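Local structure of HMG-CoA Lyase (Bacillus subtilis subsp. subtilis, 1YDO) at residues T8-G13 with I171-L176; T48-P53 with E88-G93. The protein belongs to the HMGL-like family and folds as a TIM barrel, eight parallel strands surrounded by helices. All blocks are in the same frame, centred on the assembly; numbering follows the deposited sequence.

Interaction 1. Residues T8-G13 with I171-L176; sequences TIKEVG and ISELSL
In Lys10 the CG lies opposite the carbonyl carbon (chi1 -55°) and the rest of the chain runs straight, while Glu173 carries its CG across from the backbone N (chi1 -164°) and is likewise stretched out, and the two side chains meet from opposite directions. The pair thereby bridges two backbones whose nearest CA atoms, those of Lys10 and Ser175, are still 10.5 Å apart. Where the ends meet, Lys10 NZ donates to Glu173 OE1 at 2.6 Å, a hydrogen bond within a salt bridge. The ammonium arrives on the syn side of that oxygen but 34° out of the carboxylate plane, and Lys10 CE follows it to 3.3 Å from Glu173 OE1. The second oxygen is served through a water, which donates to Glu173 OE2 at 3.0 Å and accepts a weak bond from Lys10 NZ, so that both oxygens are linked to the one ammonium, one directly and one through solvent. Between strands 8-11 and 174-177 lie 229-232 and 204-207, and the two side chains rest on Val229 near the N-terminal end of the barrel. Lys10 also makes a cation-pi contact with Tyr44, and Arg139 forms a long, weak ion pair with Glu173 OE1. With two basic groups near it, the partly exposed carboxylate of Glu173 probably stays ionised, and the link between the two segments is probably largely electrostatic.

Interaction 2. Residues T48-P53 with E88-G93; sequences TSFVHP and ENALEG
The turn that leaves barrel strand 44-49 packs here against helix 84-93, which belongs to the outer layer of the TIM barrel. Phe50 supplies the aromatic surface, and the helix backbone at Asn89 and Ala90 lies over one face of its ring. Ala90 CA sits 3.7 Å from the ring centroid of Phe50, 16° off the normal, which makes a CH-pi contact, although the CA is displaced somewhat toward the rim. The methyl group completes the fit, with Ala90 CB 3.7 Å from Phe50 CD1. Further round the ring, Asn89 CB reaches Phe50 CD2 at 3.7 Å, and the carbonyl carbon of Asn89 also lies over the face. The Asn89 amide does not stack on the ring: its plane is turned 65° from the aromatic one. Phe50 holds CG away from its own carbonyl carbon (chi1 -74°), an orientation that sends the ring toward the helix. The strand end is itself shaped by an ST turn, in which Val51 N donates to Ser49 OG at 3.2 Å. No hydrogen bond joins the two segments, so apolar contact carries the association. The same phenylalanine also touches Ala62 and Ile63 of helix 62-68, Ala79 of strand 76-80 and Ile95, and is thus buried between two outer helices and the neighbouring strand.

Interactions 1 and 2 both reach the same barrel sheet, the first lying within the barrel of strands and the second between the end of strand 44-49 and the surrounding helices. Their centres lie 18 Å apart and their nearest atoms about 7 Å apart, without touching. The centre of interaction 1 lies about 6 Å, and that of interaction 2 about 17 Å, from the centre of the chain; the first joins polar side chains near one end of the barrel, whereas the second fastens an outer helix. Along the chain the second is nested in the first: 48-53 and 88-93 both fall between 8-13 and 171-176. Backbone bonds from Glu11 to Tyr44 and Glu46 join strands 8-11 and 44-49, so one closed barrel carries both contacts.

Interaction 1. Residues T8-G13 with I171-L176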
ATOM      1  N   THR A   8       8.464 -11.185 -13.493  1.00 32.84           N
ATOM      2  CA  THR A   8       9.684 -11.442 -12.746  1.00 32.73           C
ATOM      3  C   THR A   8      10.012 -10.340 -11.744  1.00 31.37           C
ATOM      4  O   THR A   8      10.163  -9.177 -12.108  1.00 29.29           O
ATOM      5  CB  THR A   8      10.871 -11.627 -13.696  1.00 34.09           C
ATOM      6  OG1 THR A   8      10.601 -10.948 -14.925  1.00 35.43           O
ATOM      7  CG2 THR A   8      11.093 -13.106 -13.982  1.00 36.22           C
ATOM      8  N   ILE A   9      10.119 -10.729 -10.473  1.00 31.22           N
ATOM      9  CA  ILE A   9      10.442  -9.799  -9.404  1.00 30.36           C
ATOM     10  C   ILE A   9      11.876 -10.024  -8.933  1.00 30.45           C
ATOM     11  O   ILE A   9      12.298 -11.159  -8.716  1.00 30.07           O
ATOM     12  CB  ILE A   9       9.533  -9.973  -8.179  1.00 31.05           C
ATOM     13  CG1 ILE A   9       9.867 -11.264  -7.482  1.00 31.19           C
ATOM     14  CG2 ILE A   9       8.065  -9.973  -8.578  1.00 28.15           C
ATOM     15  CD1 ILE A   9       9.477 -11.237  -6.056  1.00 35.33           C
ATOM     16  N   LYS A  10      12.614  -8.933  -8.745  1.00 31.41           N
ATOM     17  CA  LYS A  10      14.002  -9.010  -8.305  1.00 29.65           C
ATOM     18  C   LYS A  10      14.208  -8.557  -6.857  1.00 28.26           C
ATOM     19  O   LYS A  10      13.802  -7.469  -6.475  1.00 28.80           O
ATOM     20  CB  LYS A  10      14.864  -8.183  -9.260  1.00 30.70           C
ATOM     21  CG  LYS A  10      14.681  -8.616 -10.710  1.00 31.87           C
ATOM     22  CD  LYS A  10      15.781  -8.095 -11.616  1.00 33.24           C
ATOM     23  CE  LYS A  10      15.680  -8.714 -12.998  1.00 33.13           C
ATOM     24  NZ  LYS A  10      16.764  -8.214 -13.883  1.00 37.06           N
ATOM     25  N   GLU A  11      14.839  -9.409  -6.060  1.00 27.65           N
ATOM     26  CA  GLU A  11      15.111  -9.103  -4.663  1.00 28.15           C
ATOM     27  C   GLU A  11      16.362  -8.238  -4.525  1.00 27.97           C
ATOM     28  O   GLU A  11      17.401  -8.567  -5.092  1.00 27.86           O
ATOM     29  CB  GLU A  11      15.320 -10.399  -3.879  1.00 29.09           C
ATOM     30  CG  GLU A  11      15.700 -10.172  -2.432  1.00 30.80           C
ATOM     31  CD  GLU A  11      14.601  -9.472  -1.644  1.00 33.16           C
ATOM     32  OE1 GLU A  11      14.936  -8.683  -0.736  1.00 32.67           O
ATOM     33  OE2 GLU A  11      13.404  -9.719  -1.920  1.00 31.98           O
ATOM     34  N   VAL A  12      16.266  -7.133  -3.785  1.00 28.22           N
ATOM     35  CA  VAL A  12      17.427  -6.259  -3.569  1.00 27.48           C
ATOM     36  C   VAL A  12      17.601  -5.958  -2.086  1.00 28.52           C
ATOM     37  O   VAL A  12      18.295  -5.009  -1.714  1.00 30.33           O
ATOM     38  CB  VAL A  12      17.314  -4.903  -4.322  1.00 27.10           C
ATOM     39  CG1 VAL A  12      17.311  -5.140  -5.810  1.00 25.13           C
ATOM     40  CG2 VAL A  12      16.062  -4.152  -3.892  1.00 25.05           C
ATOM     41  N   GLY A  13      16.975  -6.778  -1.248  1.00 27.61           N
ATOM     42  CA  GLY A  13      17.054  -6.578   0.184  1.00 28.22           C
ATOM     43  C   GLY A  13      18.447  -6.668   0.771  1.00 29.14           C
ATOM     44  O   GLY A  13      18.898  -5.765   1.501  1.00 27.10           O
ATOM     45  N   ILE A 171      23.467  -2.123 -22.230  1.00 47.50           N
ATOM     46  CA  ILE A 171      22.874  -2.677 -21.018  1.00 46.53           C
ATOM     47  C   ILE A 171      21.721  -3.590 -21.398  1.00 44.94           C
ATOM     48  O   ILE A 171      21.194  -3.504 -22.500  1.00 45.65           O
ATOM     49  CB  ILE A 171      22.335  -1.568 -20.114  1.00 47.38           C
ATOM     50  CG1 ILE A 171      21.330  -0.721 -20.896  1.00 48.17           C
ATOM     51  CG2 ILE A 171      23.489  -0.722 -19.579  1.00 46.26           C
ATOM     52  CD1 ILE A 171      20.586   0.292 -20.038  1.00 50.32           C
ATOM     53  N   SER A 172      21.316  -4.456 -20.487  1.00 43.43           N
ATOM     54  CA  SER A 172      20.234  -5.372 -20.802  1.00 42.78           C
ATOM     55  C   SER A 172      18.887  -4.970 -20.203  1.00 40.90           C
ATOM     56  O   SER A 172      17.829  -5.330 -20.731  1.00 40.89           O
ATOM     57  CB  SER A 172      20.612  -6.776 -20.337  1.00 44.11           C
ATOM     58  OG  SER A 172      21.880  -7.141 -20.858  1.00 47.62           O
ATOM     59  N   GLU A 173      18.933  -4.213 -19.109  1.00 38.33           N
ATOM     60  CA  GLU A 173      17.725  -3.777 -18.422  1.00 35.27           C
ATOM     61  C   GLU A 173      17.934  -2.443 -17.720  1.00 32.10           C
ATOM     62  O   GLU A 173      18.919  -2.247 -17.026  1.00 29.21           O
ATOM     63  CB  GLU A 173      17.335  -4.822 -17.395  1.00 35.11           C
ATOM     64  CG  GLU A 173      15.936  -4.687 -16.893  1.00 37.97           C
ATOM     65  CD  GLU A 173      15.474  -5.949 -16.202  1.00 40.19           C
ATOM     66  OE1 GLU A 173      15.775  -6.111 -15.005  1.00 41.51           O
ATOM     67  OE2 GLU A 173      14.830  -6.792 -16.864  1.00 41.57           O
ATOM     68  N   LEU A 174      16.996  -1.527 -17.896  1.00 30.24           N
ATOM     69  CA  LEU A 174      17.114  -0.238 -17.261  1.00 28.86           C
ATOM     70  C   LEU A 174      16.077  -0.161 -16.142  1.00 28.33           C
ATOM     71  O   LEU A 174      14.878  -0.074 -16.393  1.00 28.88           O
ATOM     72  CB  LEU A 174      16.876   0.856 -18.285  1.00 29.30           C
ATOM     73  CG  LEU A 174      17.506   2.215 -18.041  1.00 31.26           C
ATOM     74  CD1 LEU A 174      16.964   3.186 -19.073  1.00 32.60           C
ATOM     75  CD2 LEU A 174      17.181   2.719 -16.649  1.00 35.15           C
ATOM     76  N   SER A 175      16.535  -0.189 -14.896  1.00 27.80           N
ATOM     77  CA  SER A 175      15.612  -0.153 -13.771  1.00 26.58           C
ATOM     78  C   SER A 175      15.380   1.265 -13.310  1.00 26.65           C
ATOM     79  O   SER A 175      16.272   1.895 -12.751  1.00 26.15           O
ATOM     80  CB  SER A 175      16.154  -1.013 -12.625  1.00 25.09           C
ATOM     81  OG  SER A 175      15.312  -0.973 -11.503  1.00 26.41           O
ATOM     82  N   LEU A 176      14.169   1.760 -13.554  1.00 29.64           N
ATOM     83  CA  LEU A 176      13.771   3.123 -13.165  1.00 31.30           C
ATOM     84  C   LEU A 176      13.290   3.120 -11.727  1.00 31.19           C
ATOM     85  O   LEU A 176      12.476   2.291 -11.354  1.00 30.41           O
ATOM     86  CB  LEU A 176      12.630   3.607 -14.058  1.00 31.62           C
ATOM     87  CG  LEU A 176      12.848   3.340 -15.543  1.00 31.07           C
ATOM     88  CD1 LEU A 176      11.589   3.689 -16.289  1.00 31.28           C
ATOM     89  CD2 LEU A 176      14.031   4.139 -16.045  1.00 30.60           C
TER
HETATM   90  O   HOH W   1      15.117  -9.793 -16.462  1.00 26.44           O

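Interaction 2. Residues T48-P53 with E88-G93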
ATOM      1  N   THR A  48      25.021  -8.115  -2.749  1.00 32.21           N
ATOM      2  CA  THR A  48      25.738  -7.026  -2.089  1.00 33.11           C
ATOM      3  C   THR A  48      26.164  -5.921  -3.043  1.00 34.36           C
ATOM      4  O   THR A  48      25.858  -5.960  -4.238  1.00 35.08           O
ATOM      5  CB  THR A  48      27.008  -7.535  -1.424  1.00 32.99           C
ATOM      6  OG1 THR A  48      27.692  -6.449  -0.786  1.00 33.68           O
ATOM      7  CG2 THR A  48      27.927  -8.146  -2.475  1.00 32.86           C
ATOM      8  N   SER A  49      26.884  -4.941  -2.498  1.00 35.23           N
ATOM      9  CA  SER A  49      27.388  -3.805  -3.269  1.00 36.27           C
ATOM     10  C   SER A  49      28.897  -3.709  -3.140  1.00 38.08           C
ATOM     11  O   SER A  49      29.447  -3.875  -2.050  1.00 38.46           O
ATOM     12  CB  SER A  49      26.763  -2.494  -2.781  1.00 35.33           C
ATOM     13  OG  SER A  49      27.507  -1.372  -3.224  1.00 30.77           O
ATOM     14  N   PHE A  50      29.568  -3.441  -4.255  1.00 40.93           N
ATOM     15  CA  PHE A  50      31.016  -3.319  -4.244  1.00 42.47           C
ATOM     16  C   PHE A  50      31.482  -1.880  -4.251  1.00 44.01           C
ATOM     17  O   PHE A  50      32.513  -1.549  -4.833  1.00 44.34           O
ATOM     18  CB  PHE A  50      31.634  -4.083  -5.416  1.00 41.49           C
ATOM     19  CG  PHE A  50      31.608  -5.560  -5.233  1.00 39.56           C
ATOM     20  CD1 PHE A  50      30.567  -6.317  -5.738  1.00 40.43           C
ATOM     21  CD2 PHE A  50      32.589  -6.190  -4.491  1.00 38.40           C
ATOM     22  CE1 PHE A  50      30.509  -7.695  -5.503  1.00 41.17           C
ATOM     23  CE2 PHE A  50      32.535  -7.563  -4.251  1.00 38.26           C
ATOM     24  CZ  PHE A  50      31.498  -8.312  -4.752  1.00 39.31           C
ATOM     25  N   VAL A  51      30.699  -1.016  -3.621  1.00 45.24           N
ATOM     26  CA  VAL A  51      31.092   0.375  -3.509  1.00 47.60           C
ATOM     27  C   VAL A  51      32.140   0.368  -2.388  1.00 50.40           C
ATOM     28  O   VAL A  51      32.080  -0.494  -1.514  1.00 51.10           O
ATOM     29  CB  VAL A  51      29.904   1.241  -3.080  1.00 46.36           C
ATOM     30  CG1 VAL A  51      30.348   2.683  -2.864  1.00 43.22           C
ATOM     31  CG2 VAL A  51      28.823   1.153  -4.120  1.00 45.69           C
ATOM     32  N   HIS A  52      33.099   1.294  -2.409  1.00 52.47           N
ATOM     33  CA  HIS A  52      34.118   1.334  -1.361  1.00 54.78           C
ATOM     34  C   HIS A  52      33.501   1.283   0.047  1.00 55.01           C
ATOM     35  O   HIS A  52      32.680   2.138   0.405  1.00 55.93           O
ATOM     36  CB  HIS A  52      34.972   2.599  -1.479  1.00 58.18           C
ATOM     37  CG  HIS A  52      36.232   2.546  -0.662  1.00 60.88           C
ATOM     38  ND1 HIS A  52      36.224   2.333   0.702  1.00 61.77           N
ATOM     39  CD2 HIS A  52      37.532   2.612  -1.028  1.00 61.60           C
ATOM     40  CE1 HIS A  52      37.470   2.264   1.139  1.00 62.75           C
ATOM     41  NE2 HIS A  52      38.284   2.429   0.112  1.00 62.98           N
ATOM     42  N   PRO A  53      33.907   0.294   0.868  1.00 53.95           N
ATOM     43  CA  PRO A  53      33.399   0.116   2.232  1.00 53.28           C
ATOM     44  C   PRO A  53      33.288   1.386   3.081  1.00 52.51           C
ATOM     45  O   PRO A  53      32.526   1.429   4.050  1.00 50.87           O
ATOM     46  CB  PRO A  53      34.374  -0.897   2.829  1.00 53.95           C
ATOM     47  CG  PRO A  53      34.762  -1.722   1.647  1.00 53.94           C
ATOM     48  CD  PRO A  53      34.997  -0.660   0.594  1.00 53.91           C
ATOM     49  N   GLU A  88      36.154  -5.283 -10.788  1.00 62.68           N
ATOM     50  CA  GLU A  88      37.242  -6.219 -10.565  1.00 63.86           C
ATOM     51  C   GLU A  88      36.885  -7.113  -9.386  1.00 63.37           C
ATOM     52  O   GLU A  88      36.874  -8.338  -9.502  1.00 65.11           O
ATOM     53  CB  GLU A  88      38.537  -5.467 -10.251  1.00 65.95           C
ATOM     54  CG  GLU A  88      39.791  -6.306 -10.445  1.00 67.18           C
ATOM     55  CD  GLU A  88      40.040  -6.608 -11.908  1.00 69.14           C
ATOM     56  OE1 GLU A  88      40.381  -5.668 -12.664  1.00 70.75           O
ATOM     57  OE2 GLU A  88      39.878  -7.781 -12.314  1.00 70.49           O
ATOM     58  N   ASN A  89      36.588  -6.498  -8.250  1.00 61.65           N
ATOM     59  CA  ASN A  89      36.239  -7.255  -7.060  1.00 60.77           C
ATOM     60  C   ASN A  89      35.014  -8.131  -7.286  1.00 58.86           C
ATOM     61  O   ASN A  89      34.972  -9.277  -6.845  1.00 57.59           O
ATOM     62  CB  ASN A  89      35.993  -6.293  -5.902  1.00 62.90           C
ATOM     63  CG  ASN A  89      37.225  -5.482  -5.547  1.00 64.70           C
ATOM     64  OD1 ASN A  89      37.157  -4.543  -4.752  1.00 65.11           O
ATOM     65  ND2 ASN A  89      38.367  -5.847  -6.132  1.00 66.39           N
ATOM     66  N   ALA A  90      34.020  -7.580  -7.972  1.00 57.44           N
ATOM     67  CA  ALA A  90      32.794  -8.307  -8.251  1.00 57.12           C
ATOM     68  C   ALA A  90      33.115  -9.564  -9.036  1.00 57.79           C
ATOM     69  O   ALA A  90      32.512 -10.624  -8.816  1.00 57.67           O
ATOM     70  CB  ALA A  90      31.837  -7.440  -9.035  1.00 55.78           C
ATOM     71  N   LEU A  91      34.069  -9.446  -9.956  1.00 58.27           N
ATOM     72  CA  LEU A  91      34.494 -10.577 -10.786  1.00 58.26           C
ATOM     73  C   LEU A  91      35.065 -11.692  -9.929  1.00 57.80           C
ATOM     74  O   LEU A  91      34.838 -12.870 -10.191  1.00 57.20           O
ATOM     75  CB  LEU A  91      35.540 -10.114 -11.806  1.00 58.94           C
ATOM     76  CG  LEU A  91      35.019  -9.765 -13.206  1.00 59.53           C
ATOM     77  CD1 LEU A  91      33.771  -8.898 -13.132  1.00 60.77           C
ATOM     78  CD2 LEU A  91      36.117  -9.054 -13.963  1.00 58.99           C
ATOM     79  N   GLU A  92      35.809 -11.308  -8.900  1.00 57.79           N
ATOM     80  CA  GLU A  92      36.391 -12.286  -8.016  1.00 58.46           C
ATOM     81  C   GLU A  92      35.318 -12.890  -7.135  1.00 57.85           C
ATOM     82  O   GLU A  92      35.429 -14.041  -6.719  1.00 59.06           O
ATOM     83  CB  GLU A  92      37.461 -11.642  -7.157  1.00 60.43           C
ATOM     84  CG  GLU A  92      37.925 -12.521  -6.017  1.00 63.71           C
ATOM     85  CD  GLU A  92      39.142 -11.960  -5.318  1.00 66.14           C
ATOM     86  OE1 GLU A  92      39.469 -12.442  -4.204  1.00 68.11           O
ATOM     87  OE2 GLU A  92      39.782 -11.043  -5.886  1.00 67.47           O
ATOM     88  N   GLY A  93      34.285 -12.108  -6.840  1.00 57.27           N
ATOM     89  CA  GLY A  93      33.196 -12.598  -6.006  1.00 56.35           C
ATOM     90  C   GLY A  93      32.330 -13.633  -6.710  1.00 55.09           C
ATOM     91  O   GLY A  93      31.640 -14.428  -6.066  1.00 55.73           O
TER